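Local coordinates for transthyretin-like protein (Klebsiella pneumoniae subsp. pneumoniae, PDB 3QVA), which probably hydrolyses 5-hydroxyisourate to 2-oxo-4-hydroxy-4-carboxy-5-ureidoimidazoline in purine breakdown, working as a homotetramer, at residues A[71-75]-A[76-80]. Sequence-based numbering, arbitrary orientation.
Sequences AWFAR and AGRES
A Schellman motif ends the short helix 69-75, with the backbone of R78 and G77 folding back onto F73 and A74. R78 N donates to F73 O at 2.9 Å, and G77 N donates to A74 O, also at 2.9 Å. G77 is the C-prime residue; its positive phi of 74°, which glycine adopts readily, lets the chain turn away from the helix. A76 N is held loosely, sharing weak bonds between W72 O (3.4 Å) and F73 O (3.1 Å), so F73 O receives two N-H groups. The methyl of A76 packs beside the same oxygen, CB to F73 O 3.6 Å.

In the transthyretin fold this helix follows strand 62-67, and the turn starts the link to its antiparallel partner, strand 82-90. Here the side chains of F73 and R78 meet. The arginine chain bends at chi3 (69°) and brings NH1 to the ring edge, 3.6 Å from F73 CE2 and near the ring plane. CE2 in turn lies over one face of the guanidinium, toward its rim; the two planes stand 86° apart, the ring edge meeting the guanidinium face. A salt bridge from NH1 to D18 and a hydrogen bond from NH2 to S20 fix the guanidinium. W72 CE3 lies over one face of the F73 ring, 3.7 Å above its plane, and W72 NE1 bonds to E26 O. Further along, S80 CB approaches F73 CD1 obliquely at 4.3 Å, the S80 hydroxyl (OG) bonding to P107 O and F82 N.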
loop_
_atom_site.group_PDB
_atom_site.type_symbol
_atom_site.label_atom_id
_atom_site.label_comp_id
_atom_site.label_asym_id
_atom_site.label_seq_id
_atom_site.Cartn_x
_atom_site.Cartn_y
_atom_site.Cartn_z
ATOM N N ALA A 71 -17.045 -10.085 2.487
ATOM C CA ALA A 71 -17.773 -11.108 3.248
ATOM C C ALA A 71 -17.076 -11.420 4.567
ATOM O O ALA A 71 -17.738 -11.608 5.596
ATOM C CB ALA A 71 -17.941 -12.374 2.417
ATOM N N TRP A 72 -15.745 -11.474 4.531
ATOM C CA TRP A 72 -14.934 -11.716 5.720
ATOM C C TRP A 72 -15.094 -10.587 6.748
ATOM O O TRP A 72 -15.303 -10.853 7.937
ATOM C CB TRP A 72 -13.466 -11.906 5.328
ATOM C CG TRP A 72 -12.565 -12.294 6.450
ATOM C CD1 TRP A 72 -12.428 -13.535 7.000
ATOM C CD2 TRP A 72 -11.640 -11.443 7.140
ATOM N NE1 TRP A 72 -11.483 -13.508 7.997
ATOM C CE2 TRP A 72 -10.989 -12.235 8.110
ATOM C CE3 TRP A 72 -11.309 -10.083 7.043
ATOM C CZ2 TRP A 72 -10.015 -11.721 8.972
ATOM C CZ3 TRP A 72 -10.331 -9.571 7.901
ATOM C CH2 TRP A 72 -9.700 -10.392 8.854
ATOM N N PHE A 73 -15.024 -9.336 6.291
ATOM C CA PHE A 73 -15.215 -8.205 7.192
ATOM C C PHE A 73 -16.625 -8.194 7.775
ATOM O O PHE A 73 -16.798 -7.939 8.969
ATOM C CB PHE A 73 -14.916 -6.868 6.506
ATOM C CG PHE A 73 -13.446 -6.569 6.357
ATOM C CD1 PHE A 73 -12.910 -6.276 5.105
ATOM C CD2 PHE A 73 -12.603 -6.555 7.466
ATOM C CE1 PHE A 73 -11.549 -5.980 4.955
ATOM C CE2 PHE A 73 -11.245 -6.266 7.333
ATOM C CZ PHE A 73 -10.714 -5.974 6.062
ATOM N N ALA A 74 -17.614 -8.489 6.931
ATOM C CA ALA A 74 -19.023 -8.509 7.337
ATOM C C ALA A 74 -19.332 -9.568 8.399
ATOM O O ALA A 74 -20.135 -9.321 9.309
ATOM C CB ALA A 74 -19.925 -8.686 6.125
ATOM N N ARG A 75 -18.697 -10.737 8.284
ATOM C CA ARG A 75 -18.862 -11.818 9.263
ATOM C C ARG A 75 -18.324 -11.438 10.635
ATOM O O ARG A 75 -18.781 -11.960 11.656
ATOM C CB ARG A 75 -18.176 -13.100 8.793
ATOM C CG ARG A 75 -18.948 -13.864 7.743
ATOM C CD ARG A 75 -18.413 -15.281 7.590
ATOM N NE ARG A 75 -17.017 -15.326 7.160
ATOM C CZ ARG A 75 -16.611 -15.240 5.894
ATOM N NH1 ARG A 75 -17.492 -15.088 4.914
ATOM N NH2 ARG A 75 -15.318 -15.296 5.610
ATOM N N ALA A 76 -17.353 -10.530 10.641
ATOM C CA ALA A 76 -16.778 -9.984 11.861
ATOM C C ALA A 76 -17.499 -8.703 12.297
ATOM O O ALA A 76 -17.077 -8.043 13.246
ATOM C CB ALA A 76 -15.302 -9.715 11.655
ATOM N N GLY A 77 -18.580 -8.354 11.596
ATOM C CA GLY A 77 -19.385 -7.168 11.920
ATOM C C GLY A 77 -18.757 -5.830 11.564
ATOM O O GLY A 77 -19.018 -4.812 12.221
ATOM N N ARG A 78 -17.941 -5.822 10.514
ATOM C CA ARG A 78 -17.220 -4.629 10.093
ATOM C C ARG A 78 -17.616 -4.251 8.673
ATOM O O ARG A 78 -17.603 -5.090 7.775
ATOM C CB ARG A 78 -15.712 -4.868 10.187
ATOM C CG ARG A 78 -15.266 -5.418 11.548
ATOM C CD ARG A 78 -13.844 -5.939 11.517
ATOM N NE ARG A 78 -12.868 -4.865 11.348
ATOM C CZ ARG A 78 -11.577 -5.059 11.078
ATOM N NH1 ARG A 78 -11.085 -6.287 10.950
ATOM N NH2 ARG A 78 -10.777 -4.017 10.946
ATOM N N GLU A 79 -17.976 -2.990 8.476
ATOM C CA GLU A 79 -18.427 -2.524 7.165
ATOM C C GLU A 79 -17.237 -2.122 6.284
ATOM O O GLU A 79 -16.187 -1.713 6.782
ATOM C CB GLU A 79 -19.428 -1.374 7.313
ATOM C CG GLU A 79 -20.767 -1.793 7.922
ATOM N N SER A 80 -17.404 -2.274 4.974
ATOM C CA SER A 80 -16.390 -1.859 4.002
ATOM C C SER A 80 -17.094 -1.528 2.700
ATOM O O SER A 80 -18.094 -2.166 2.365
ATOM C CB SER A 80 -15.375 -2.980 3.758
ATOM O OG SER A 80 -14.443 -2.613 2.751
#